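Local coordinates for protein GDP-mannose-dependent alpha-(1-6)-phosphatidylinositol monomannoside mannosyltransferase (Corynebacterium glutamicum, PDB 3OKC) that is a mannosyltransferase of the GT-B glycosyltransferase fold, with two Rossmann-like domains, one of which holds GDP, at residues K112-T117 with V143-S148; L207-G212 with G238-T243; V295-Q300 with P315-P320. All coordinates share one frame; numbering follows the deposited sequence.

Interaction 1. Residues K112-T117 with V143-S148; sequences KVIAST and VLTYIS
Thr-117 grips the carbonyl oxygen of Thr-145 twice. Its OG1 donates to Thr-145 O over 2.6 Å, in the carbonyl plane on a lone pair, while its backbone N reaches the same oxygen over 3.0 Å from above that plane. The hydroxyl meets the oxygen because OG1 stands between the backbone N and the carbonyl carbon (chi1 61°). One residue earlier, Ser-116 OG and Thr-145 OG1 form a 2.7 Å hydrogen bond between hydroxyls; Ser-116 OG is also bonded to Trp-91 NE1 of the adjacent strand 89-92. Two waters extend this polar end: one joins Thr-117 O to Thr-145 OG1, the other donates to Thr-117 OG1 and accepts from Ile-147 N.

Upstream the contact is a regular parallel pairing of strands 112-116 and 143-146. Val-143 N donates to Val-113 O at 3.1 Å, Ala-115 N to Val-143 O at 2.9 Å, and Thr-145 N to Ala-115 O at 3.0 Å. All three N-H groups point nearly straight at their acceptors, and the N-to-C directions of the two short strand segments make an angle of 21°.

Side chains alternate between the faces of the sheet. Ile-114, Val-143, Ser-116 and Thr-145 share one, where Ile-114 and Val-143 run side by side and Ile-114 CG2 meets Thr-145 CG2 at 3.8 Å. Ala-115 and Leu-144 lie on the other face. Leu-144 and the Thr-117 side chain just beyond the strand cross at about a right angle, CD1 to CG2 3.6 Å, and both touch Phe-159 of helix 149-159. Ser-148 caps the start of that helix.

Chemically, the pairing passes from aliphatic packing near Val-143 to a hydroxyl-rich end, where buried side-chain oxygens are satisfied by neighbouring strands and water as the central parallel sheet of the N-terminal Rossmann-like domain gives way to loops.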
loop_
_atom_site.group_PDB
_atom_site.type_symbol
_atom_site.label_atom_id
_atom_site.label_comp_id
_atom_site.label_asym_id
_atom_site.label_seq_id
_atom_site.Cartn_x
_atom_site.Cartn_y
_atom_site.Cartn_z
ATOM N N LYS A 112 2.323 18.330 -19.592
ATOM C CA LYS A 112 2.558 16.958 -19.144
ATOM C C LYS A 112 1.330 16.376 -18.443
ATOM O O LYS A 112 0.745 17.009 -17.560
ATOM C CB LYS A 112 3.775 16.893 -18.213
ATOM C CG LYS A 112 4.171 15.471 -17.803
ATOM C CD LYS A 112 5.305 15.461 -16.791
ATOM C CE LYS A 112 6.626 15.814 -17.444
ATOM N NZ LYS A 112 7.674 16.033 -16.421
ATOM N N VAL A 113 0.953 15.167 -18.847
ATOM C CA VAL A 113 -0.138 14.433 -18.207
ATOM C C VAL A 113 0.413 13.153 -17.572
ATOM O O VAL A 113 1.062 12.347 -18.242
ATOM C CB VAL A 113 -1.293 14.107 -19.200
ATOM C CG1 VAL A 113 -2.408 13.348 -18.499
ATOM C CG2 VAL A 113 -1.844 15.378 -19.840
ATOM N N ILE A 114 0.175 13.003 -16.272
ATOM C CA ILE A 114 0.584 11.820 -15.516
ATOM C C ILE A 114 -0.678 11.085 -15.058
ATOM O O ILE A 114 -1.673 11.717 -14.698
ATOM C CB ILE A 114 1.457 12.182 -14.262
ATOM C CG1 ILE A 114 2.591 13.152 -14.610
ATOM C CG2 ILE A 114 2.026 10.927 -13.585
ATOM C CD1 ILE A 114 2.290 14.601 -14.288
ATOM N N ALA A 115 -0.643 9.757 -15.101
ATOM C CA ALA A 115 -1.716 8.939 -14.540
ATOM C C ALA A 115 -1.127 7.821 -13.679
ATOM O O ALA A 115 -0.158 7.160 -14.081
ATOM C CB ALA A 115 -2.602 8.368 -15.645
ATOM N N SER A 116 -1.701 7.627 -12.493
ATOM C CA SER A 116 -1.237 6.581 -11.583
ATOM C C SER A 116 -2.137 5.347 -11.583
ATOM O O SER A 116 -3.353 5.450 -11.438
ATOM C CB SER A 116 -1.062 7.120 -10.161
ATOM O OG SER A 116 0.033 8.025 -10.085
ATOM N N THR A 117 -1.522 4.183 -11.766
ATOM C CA THR A 117 -2.221 2.913 -11.631
ATOM C C THR A 117 -1.978 2.338 -10.247
ATOM O O THR A 117 -1.010 2.698 -9.569
ATOM C CB THR A 117 -1.753 1.872 -12.663
ATOM O OG1 THR A 117 -0.357 1.618 -12.480
ATOM C CG2 THR A 117 -2.033 2.342 -14.091
ATOM N N VAL A 143 3.155 10.116 -18.804
ATOM C CA VAL A 143 3.775 9.319 -17.744
ATOM C C VAL A 143 2.735 8.414 -17.082
ATOM O O VAL A 143 1.709 8.889 -16.585
ATOM C CB VAL A 143 4.471 10.207 -16.662
ATOM C CG1 VAL A 143 5.121 9.345 -15.583
ATOM C CG2 VAL A 143 5.512 11.138 -17.286
ATOM N N LEU A 144 3.004 7.111 -17.092
ATOM C CA LEU A 144 2.148 6.126 -16.437
ATOM C C LEU A 144 2.927 5.534 -15.262
ATOM O O LEU A 144 3.961 4.887 -15.458
ATOM C CB LEU A 144 1.735 5.040 -17.444
ATOM C CG LEU A 144 0.520 4.106 -17.280
ATOM C CD1 LEU A 144 0.799 2.949 -16.310
ATOM C CD2 LEU A 144 -0.771 4.852 -16.908
ATOM N N THR A 145 2.454 5.785 -14.044
ATOM C CA THR A 145 3.104 5.245 -12.852
ATOM C C THR A 145 2.495 3.899 -12.421
ATOM O O THR A 145 1.314 3.628 -12.667
ATOM C CB THR A 145 3.143 6.256 -11.653
ATOM O OG1 THR A 145 1.897 6.246 -10.948
ATOM C CG2 THR A 145 3.465 7.681 -12.118
ATOM N N TYR A 146 3.317 3.060 -11.797
ATOM C CA TYR A 146 2.900 1.733 -11.359
ATOM C C TYR A 146 3.489 1.423 -9.987
ATOM O O TYR A 146 4.564 1.924 -9.641
ATOM C CB TYR A 146 3.311 0.665 -12.382
ATOM C CG TYR A 146 4.801 0.580 -12.637
ATOM C CD1 TYR A 146 5.615 -0.272 -11.882
ATOM C CD2 TYR A 146 5.399 1.346 -13.638
ATOM C CE1 TYR A 146 6.986 -0.357 -12.118
ATOM C CE2 TYR A 146 6.765 1.274 -13.879
ATOM C CZ TYR A 146 7.554 0.423 -13.116
ATOM O OH TYR A 146 8.909 0.351 -13.366
ATOM N N ILE A 147 2.783 0.598 -9.212
ATOM C CA ILE A 147 3.195 0.289 -7.838
ATOM C C ILE A 147 4.257 -0.817 -7.745
ATOM O O ILE A 147 5.095 -0.792 -6.838
ATOM C CB ILE A 147 1.983 -0.002 -6.885
ATOM C CG1 ILE A 147 1.295 -1.326 -7.242
ATOM C CG2 ILE A 147 0.999 1.184 -6.876
ATOM C CD1 ILE A 147 0.318 -1.833 -6.193
ATOM N N SER A 148 4.228 -1.772 -8.678
ATOM C CA SER A 148 5.224 -2.852 -8.700
ATOM C C SER A 148 5.557 -3.344 -10.109
ATOM O O SER A 148 4.777 -3.155 -11.038
ATOM C CB SER A 148 4.765 -4.028 -7.830
ATOM O OG SER A 148 3.580 -4.616 -8.341
HETATM O O HOH W 1 1.386 4.250 -9.349
HETATM O O HOH W 2 0.079 -0.440 -10.447
#

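Interaction 2. Residues L207-G212 with G238-T243; sequences LVPRKG and GRYEST. With GDP (guanosine-5'-diphosphate), chain B.
Gly-238 opens the second segment against Leu-207: its CA lies 3.5 Å from Leu-207 O in a CA-H...O contact. Gly-238 also starts a type I beta turn ending at Glu-241. The Arg-239 side chain, bent at chi3, lays one guanidinium face over Pro-209 CD, with NH1 3.6 Å from that carbon.

Tyr-240 makes both a backbone bond and a ring contact. Its N donates to Leu-207 O over 3.3 Å, approaching from above the carbonyl plane. With CG anti to the backbone N (chi1 -158°), its ring covers Pro-209, whose CG sits 3.7 Å from the ring centroid and only 9° off the normal, a face-on CH-pi contact. The ring's hydroxyl is held by Asp-214. Glu-241, first residue of helix 241-247, offers its aliphatic part, CB lying 3.7 Å from Leu-207 CD1, while its carboxylate pairs with Arg-245.

Farther along the 207-212 loop, Lys-211 reaches GDP. Its NZ donates to GDP O3B at 2.9 Å and only weakly to O3A, and forms a salt bridge with Glu-290. This is a nucleotide-binding loop at the C-terminal end of strand 200-204, leading into helix 213-226, as in the C-terminal Rossmann-like domain of GT-B glycosyltransferases.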
loop_
_atom_site.group_PDB
_atom_site.type_symbol
_atom_site.label_atom_id
_atom_site.label_comp_id
_atom_site.label_asym_id
_atom_site.label_seq_id
_atom_site.Cartn_x
_atom_site.Cartn_y
_atom_site.Cartn_z
ATOM N N LEU A 207 -8.829 -9.640 7.064
ATOM C CA LEU A 207 -9.072 -11.076 7.145
ATOM C C LEU A 207 -9.802 -11.553 5.895
ATOM O O LEU A 207 -11.033 -11.565 5.843
ATOM C CB LEU A 207 -9.832 -11.445 8.428
ATOM C CG LEU A 207 -9.260 -10.937 9.758
ATOM C CD1 LEU A 207 -10.094 -11.437 10.929
ATOM C CD2 LEU A 207 -7.795 -11.319 9.935
ATOM N N VAL A 208 -9.018 -11.893 4.877
ATOM C CA VAL A 208 -9.515 -12.477 3.626
ATOM C C VAL A 208 -8.569 -13.618 3.215
ATOM O O VAL A 208 -7.374 -13.556 3.511
ATOM C CB VAL A 208 -9.650 -11.423 2.479
ATOM C CG1 VAL A 208 -10.730 -10.386 2.804
ATOM C CG2 VAL A 208 -8.309 -10.747 2.172
ATOM N N PRO A 209 -9.096 -14.661 2.534
ATOM C CA PRO A 209 -8.296 -15.859 2.231
ATOM C C PRO A 209 -6.880 -15.618 1.684
ATOM O O PRO A 209 -5.952 -16.311 2.100
ATOM C CB PRO A 209 -9.152 -16.598 1.200
ATOM C CG PRO A 209 -10.546 -16.205 1.532
ATOM C CD PRO A 209 -10.472 -14.782 2.012
ATOM N N ARG A 210 -6.713 -14.646 0.786
ATOM C CA ARG A 210 -5.450 -14.472 0.053
ATOM C C ARG A 210 -4.274 -13.960 0.886
ATOM O O ARG A 210 -3.118 -14.107 0.485
ATOM C CB ARG A 210 -5.653 -13.591 -1.185
ATOM C CG ARG A 210 -5.980 -12.129 -0.895
ATOM C CD ARG A 210 -6.094 -11.329 -2.190
ATOM N NE ARG A 210 -6.036 -9.889 -1.947
ATOM C CZ ARG A 210 -4.907 -9.197 -1.803
ATOM N NH1 ARG A 210 -3.730 -9.806 -1.875
ATOM N NH2 ARG A 210 -4.957 -7.890 -1.578
ATOM N N LYS A 211 -4.573 -13.357 2.035
ATOM C CA LYS A 211 -3.552 -12.836 2.935
ATOM C C LYS A 211 -2.806 -13.956 3.666
ATOM O O LYS A 211 -1.720 -13.742 4.197
ATOM C CB LYS A 211 -4.166 -11.848 3.936
ATOM C CG LYS A 211 -4.820 -10.631 3.303
ATOM C CD LYS A 211 -3.802 -9.656 2.729
ATOM C CE LYS A 211 -4.490 -8.438 2.126
ATOM N NZ LYS A 211 -3.507 -7.409 1.672
ATOM N N GLY A 212 -3.402 -15.143 3.703
ATOM C CA GLY A 212 -2.723 -16.326 4.202
ATOM C C GLY A 212 -2.660 -16.505 5.705
ATOM O O GLY A 212 -1.765 -17.192 6.204
ATOM N N GLY A 238 -12.480 -8.756 8.893
ATOM C CA GLY A 238 -12.893 -9.185 7.564
ATOM C C GLY A 238 -13.838 -10.367 7.587
ATOM O O GLY A 238 -14.008 -11.018 8.619
ATOM N N ARG A 239 -14.430 -10.650 6.428
ATOM C CA ARG A 239 -15.460 -11.686 6.274
ATOM C C ARG A 239 -14.995 -13.105 6.626
ATOM O O ARG A 239 -15.805 -13.951 7.020
ATOM C CB ARG A 239 -16.024 -11.654 4.844
ATOM C CG ARG A 239 -15.006 -11.998 3.756
ATOM C CD ARG A 239 -15.683 -12.235 2.416
ATOM N NE ARG A 239 -14.975 -13.233 1.607
ATOM C CZ ARG A 239 -13.998 -12.961 0.744
ATOM N NH1 ARG A 239 -13.434 -13.948 0.053
ATOM N NH2 ARG A 239 -13.583 -11.710 0.565
ATOM N N TYR A 240 -13.689 -13.342 6.491
ATOM C CA TYR A 240 -13.085 -14.668 6.646
ATOM C C TYR A 240 -12.813 -15.041 8.107
ATOM O O TYR A 240 -12.379 -16.157 8.388
ATOM C CB TYR A 240 -11.789 -14.710 5.832
ATOM C CG TYR A 240 -11.265 -16.075 5.431
ATOM C CD1 TYR A 240 -12.099 -17.042 4.858
ATOM C CD2 TYR A 240 -9.907 -16.375 5.570
ATOM C CE1 TYR A 240 -11.590 -18.286 4.468
ATOM C CE2 TYR A 240 -9.393 -17.605 5.184
ATOM C CZ TYR A 240 -10.232 -18.553 4.634
ATOM O OH TYR A 240 -9.701 -19.765 4.258
ATOM N N GLU A 241 -13.080 -14.111 9.026
ATOM C CA GLU A 241 -12.847 -14.309 10.466
ATOM C C GLU A 241 -13.404 -15.619 11.035
ATOM O O GLU A 241 -12.705 -16.331 11.756
ATOM C CB GLU A 241 -13.389 -13.126 11.279
ATOM C CG GLU A 241 -12.931 -13.123 12.742
ATOM C CD GLU A 241 -13.799 -12.252 13.643
ATOM O OE1 GLU A 241 -14.441 -11.303 13.134
ATOM O OE2 GLU A 241 -13.838 -12.518 14.870
ATOM N N SER A 242 -14.656 -15.930 10.713
ATOM C CA SER A 242 -15.318 -17.110 11.265
ATOM C C SER A 242 -14.676 -18.419 10.798
ATOM O O SER A 242 -14.597 -19.380 11.565
ATOM C CB SER A 242 -16.817 -17.089 10.963
ATOM O OG SER A 242 -17.059 -17.320 9.590
ATOM N N THR A 243 -14.217 -18.448 9.549
ATOM C CA THR A 243 -13.463 -19.589 9.023
ATOM C C THR A 243 -12.097 -19.711 9.705
ATOM O O THR A 243 -11.636 -20.817 9.995
ATOM C CB THR A 243 -13.270 -19.494 7.496
ATOM O OG1 THR A 243 -14.514 -19.142 6.872
ATOM C CG2 THR A 243 -12.783 -20.819 6.931
HETATM P PB GDP B . -4.179 -3.898 1.035
HETATM O O1B GDP B . -5.156 -3.348 1.966
HETATM O O2B GDP B . -4.004 -3.109 0.085
HETATM O O3B GDP B . -4.638 -4.964 0.573
HETATM O O3A GDP B . -2.923 -4.172 1.718
HETATM P PA GDP B . -1.942 -3.194 2.183
HETATM O O1A GDP B . -1.397 -2.628 1.208
HETATM O O2A GDP B . -1.050 -3.800 2.832
HETATM O "O5'" GDP B . -2.559 -2.183 3.028
HETATM C "C5'" GDP B . -3.085 -2.506 4.317
HETATM C "C4'" GDP B . -3.102 -1.277 5.221
HETATM O "O4'" GDP B . -4.135 -1.408 6.214
HETATM C "C3'" GDP B . -1.774 -1.135 5.954
HETATM O "O3'" GDP B . -1.330 0.225 5.904
HETATM C "C2'" GDP B . -2.079 -1.529 7.384
HETATM O "O2'" GDP B . -1.301 -0.764 8.309
HETATM C "C1'" GDP B . -3.574 -1.261 7.527
HETATM N N9 GDP B . -4.182 -2.174 8.535
HETATM C C8 GDP B . -4.388 -3.500 8.425
HETATM N N7 GDP B . -4.957 -3.957 9.568
HETATM C C5 GDP B . -5.104 -2.902 10.401
HETATM C C6 GDP B . -5.617 -2.752 11.688
HETATM O O6 GDP B . -6.065 -3.739 12.310
HETATM N N1 GDP B . -5.627 -1.527 12.267
HETATM C C2 GDP B . -5.144 -0.444 11.606
HETATM N N2 GDP B . -5.159 0.775 12.197
HETATM N N3 GDP B . -4.640 -0.569 10.356
HETATM C C4 GDP B . -4.612 -1.782 9.741
#

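Interaction 3. Residues V295-Q300 with P315-P320; sequences VYLEAQ and PETVTP. With GDP (guanosine-5'-diphosphate), chain B.
The nucleotide site of the C-terminal domain has helix 294-301 along one side, and the contact lies where that helix packs against the loop between strands 306-309 and 323-326. Gln-300 makes the polar link: its NE2 donates to Thr-317 O over 3.0 Å, with an N-H...O angle of 169°. The same NE2 donates to Tyr-296 O, also at 3.0 Å, one helical turn back. Both acceptors lie within 3° of the amide plane, and the two bonds, with the partners of OE1, help hold the carboxamide's rotation, although both approach their acceptors from well above the carbonyl planes. Gln-300 N and NE2 reach Tyr-296 O from opposite faces of its carbonyl plane, while OE1 is bonded to Thr-322 OG1 and His-358.

Thr-317 touches two helix side chains. Its OG1 lies 3.4 Å from Tyr-296 CB, obliquely to the ring, and is hydrogen-bonded to Ala-314 O; its CB meets Leu-297 CD2 at 3.8 Å, the side chains crossing at about a right angle. Val-318 CG1 packs beside the Gln-300 amide.

Toward the ligand, Glu-298 spreads its carboxylate across the ribose diol: GDP O2' donates to OE1 at 2.9 Å and O3' to OE2 at 2.8 Å. A helix-borne glutamate accepting hydrogen bonds from both ribose hydroxyls is a familiar feature of the nucleotide site in many GT-B glycosyltransferases.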
loop_
_atom_site.group_PDB
_atom_site.type_symbol
_atom_site.label_atom_id
_atom_site.label_comp_id
_atom_site.label_asym_id
_atom_site.label_seq_id
_atom_site.Cartn_x
_atom_site.Cartn_y
_atom_site.Cartn_z
ATOM N N VAL A 295 2.129 -3.499 4.392
ATOM C CA VAL A 295 2.394 -4.098 5.705
ATOM C C VAL A 295 3.830 -4.621 5.853
ATOM O O VAL A 295 4.410 -4.546 6.935
ATOM C CB VAL A 295 1.360 -5.208 6.104
ATOM C CG1 VAL A 295 0.013 -4.601 6.445
ATOM C CG2 VAL A 295 1.233 -6.291 5.031
ATOM N N TYR A 296 4.392 -5.133 4.759
ATOM C CA TYR A 296 5.777 -5.604 4.719
ATOM C C TYR A 296 6.776 -4.479 4.962
ATOM O O TYR A 296 7.802 -4.677 5.619
ATOM C CB TYR A 296 6.086 -6.241 3.368
ATOM C CG TYR A 296 5.256 -7.454 3.023
ATOM C CD1 TYR A 296 5.238 -8.575 3.856
ATOM C CD2 TYR A 296 4.510 -7.494 1.845
ATOM C CE1 TYR A 296 4.476 -9.693 3.537
ATOM C CE2 TYR A 296 3.753 -8.610 1.511
ATOM C CZ TYR A 296 3.746 -9.707 2.361
ATOM O OH TYR A 296 3.006 -10.813 2.029
ATOM N N LEU A 297 6.465 -3.308 4.417
ATOM C CA LEU A 297 7.295 -2.122 4.570
ATOM C C LEU A 297 7.189 -1.551 5.982
ATOM O O LEU A 297 8.154 -1.007 6.512
ATOM C CB LEU A 297 6.887 -1.056 3.547
ATOM C CG LEU A 297 6.787 -1.405 2.056
ATOM C CD1 LEU A 297 6.363 -0.165 1.287
ATOM C CD2 LEU A 297 8.088 -1.975 1.499
ATOM N N GLU A 298 6.004 -1.673 6.573
ATOM C CA GLU A 298 5.738 -1.190 7.924
ATOM C C GLU A 298 6.451 -2.038 8.968
ATOM O O GLU A 298 6.962 -1.511 9.951
ATOM C CB GLU A 298 4.235 -1.189 8.190
ATOM C CG GLU A 298 3.473 -0.158 7.382
ATOM C CD GLU A 298 1.969 -0.320 7.473
ATOM O OE1 GLU A 298 1.495 -1.306 8.089
ATOM O OE2 GLU A 298 1.258 0.548 6.917
ATOM N N ALA A 299 6.486 -3.350 8.739
ATOM C CA ALA A 299 7.200 -4.287 9.603
ATOM C C ALA A 299 8.708 -4.054 9.573
ATOM O O ALA A 299 9.357 -4.037 10.623
ATOM C CB ALA A 299 6.879 -5.708 9.213
ATOM N N GLN A 300 9.258 -3.879 8.372
ATOM C CA GLN A 300 10.682 -3.587 8.205
ATOM C C GLN A 300 11.061 -2.253 8.855
ATOM O O GLN A 300 12.114 -2.147 9.484
ATOM C CB GLN A 300 11.077 -3.614 6.725
ATOM C CG GLN A 300 11.147 -5.018 6.126
ATOM C CD GLN A 300 11.367 -5.014 4.626
ATOM O OE1 GLN A 300 12.494 -5.149 4.153
ATOM N NE2 GLN A 300 10.286 -4.855 3.867
ATOM N N PRO A 315 7.048 -10.228 -3.131
ATOM C CA PRO A 315 8.504 -10.451 -3.030
ATOM C C PRO A 315 9.370 -9.194 -3.239
ATOM O O PRO A 315 10.507 -9.137 -2.763
ATOM C CB PRO A 315 8.782 -11.450 -4.158
ATOM C CG PRO A 315 7.472 -12.102 -4.428
ATOM C CD PRO A 315 6.459 -11.037 -4.216
ATOM N N GLU A 316 8.832 -8.204 -3.947
ATOM C CA GLU A 316 9.568 -6.987 -4.288
ATOM C C GLU A 316 9.829 -6.070 -3.090
ATOM O O GLU A 316 10.637 -5.145 -3.185
ATOM C CB GLU A 316 8.827 -6.214 -5.384
ATOM C CG GLU A 316 8.663 -6.994 -6.686
ATOM C CD GLU A 316 7.854 -6.244 -7.736
ATOM O OE1 GLU A 316 8.077 -5.027 -7.923
ATOM O OE2 GLU A 316 6.998 -6.880 -8.384
ATOM N N THR A 317 9.149 -6.335 -1.974
ATOM C CA THR A 317 9.234 -5.494 -0.778
ATOM C C THR A 317 10.408 -5.854 0.142
ATOM O O THR A 317 10.865 -5.016 0.927
ATOM C CB THR A 317 7.919 -5.525 0.044
ATOM O OG1 THR A 317 7.629 -6.871 0.437
ATOM C CG2 THR A 317 6.743 -4.959 -0.766
ATOM N N VAL A 318 10.885 -7.094 0.042
ATOM C CA VAL A 318 11.958 -7.594 0.907
ATOM C C VAL A 318 13.253 -7.926 0.139
ATOM O O VAL A 318 13.225 -8.167 -1.069
ATOM C CB VAL A 318 11.500 -8.839 1.718
ATOM C CG1 VAL A 318 10.334 -8.488 2.648
ATOM C CG2 VAL A 318 11.136 -9.998 0.791
ATOM N N THR A 319 14.382 -7.915 0.846
ATOM C CA THR A 319 15.638 -8.437 0.302
ATOM C C THR A 319 15.987 -9.737 1.037
ATOM O O THR A 319 15.368 -10.045 2.060
ATOM C CB THR A 319 16.811 -7.425 0.417
ATOM O OG1 THR A 319 17.160 -7.244 1.790
ATOM C CG2 THR A 319 16.450 -6.079 -0.199
ATOM N N PRO A 320 16.955 -10.522 0.509
ATOM C CA PRO A 320 17.435 -11.694 1.256
ATOM C C PRO A 320 18.002 -11.354 2.643
ATOM O O PRO A 320 18.139 -12.243 3.482
ATOM C CB PRO A 320 18.535 -12.262 0.349
ATOM C CG PRO A 320 18.193 -11.758 -1.025
ATOM C CD PRO A 320 17.617 -10.402 -0.807
HETATM P PB GDP B . -4.179 -3.898 1.035
HETATM O O1B GDP B . -5.156 -3.348 1.966
HETATM O O2B GDP B . -4.004 -3.109 0.085
HETATM O O3B GDP B . -4.638 -4.964 0.573
HETATM O O3A GDP B . -2.923 -4.172 1.718
HETATM P PA GDP B . -1.942 -3.194 2.183
HETATM O O1A GDP B . -1.397 -2.628 1.208
HETATM O O2A GDP B . -1.050 -3.800 2.832
HETATM O "O5'" GDP B . -2.559 -2.183 3.028
HETATM C "C5'" GDP B . -3.085 -2.506 4.317
HETATM C "C4'" GDP B . -3.102 -1.277 5.221
HETATM O "O4'" GDP B . -4.135 -1.408 6.214
HETATM C "C3'" GDP B . -1.774 -1.135 5.954
HETATM O "O3'" GDP B . -1.330 0.225 5.904
HETATM C "C2'" GDP B . -2.079 -1.529 7.384
HETATM O "O2'" GDP B . -1.301 -0.764 8.309
HETATM C "C1'" GDP B . -3.574 -1.261 7.527
HETATM N N9 GDP B . -4.182 -2.174 8.535
HETATM C C8 GDP B . -4.388 -3.500 8.425
HETATM N N7 GDP B . -4.957 -3.957 9.568
HETATM C C5 GDP B . -5.104 -2.902 10.401
HETATM C C6 GDP B . -5.617 -2.752 11.688
HETATM O O6 GDP B . -6.065 -3.739 12.310
HETATM N N1 GDP B . -5.627 -1.527 12.267
HETATM C C2 GDP B . -5.144 -0.444 11.606
HETATM N N2 GDP B . -5.159 0.775 12.197
HETATM N N3 GDP B . -4.640 -0.569 10.356
HETATM C C4 GDP B . -4.612 -1.782 9.741
#

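Along the chain the three contacts follow in series. Interaction 1 lies in the seven-stranded parallel sheet of the first domain, whereas interactions 2 and 3 belong to the second domain, with its six-stranded parallel sheet. Centre to centre, interaction 1 is about 31 Å from interaction 2 and about 22 Å from interaction 3, while 2 and 3 are about 21 Å apart. Interactions 2 and 3 do not touch but meet the same GDP, one at its diphosphate and the other at its ribose. Ser-148 CB packs 3.5 Å from Glu-316 OE1, so the end of segment 143-148 and the beginning of 315-320 touch between the two domains, consistent with a two-domain GT-B architecture.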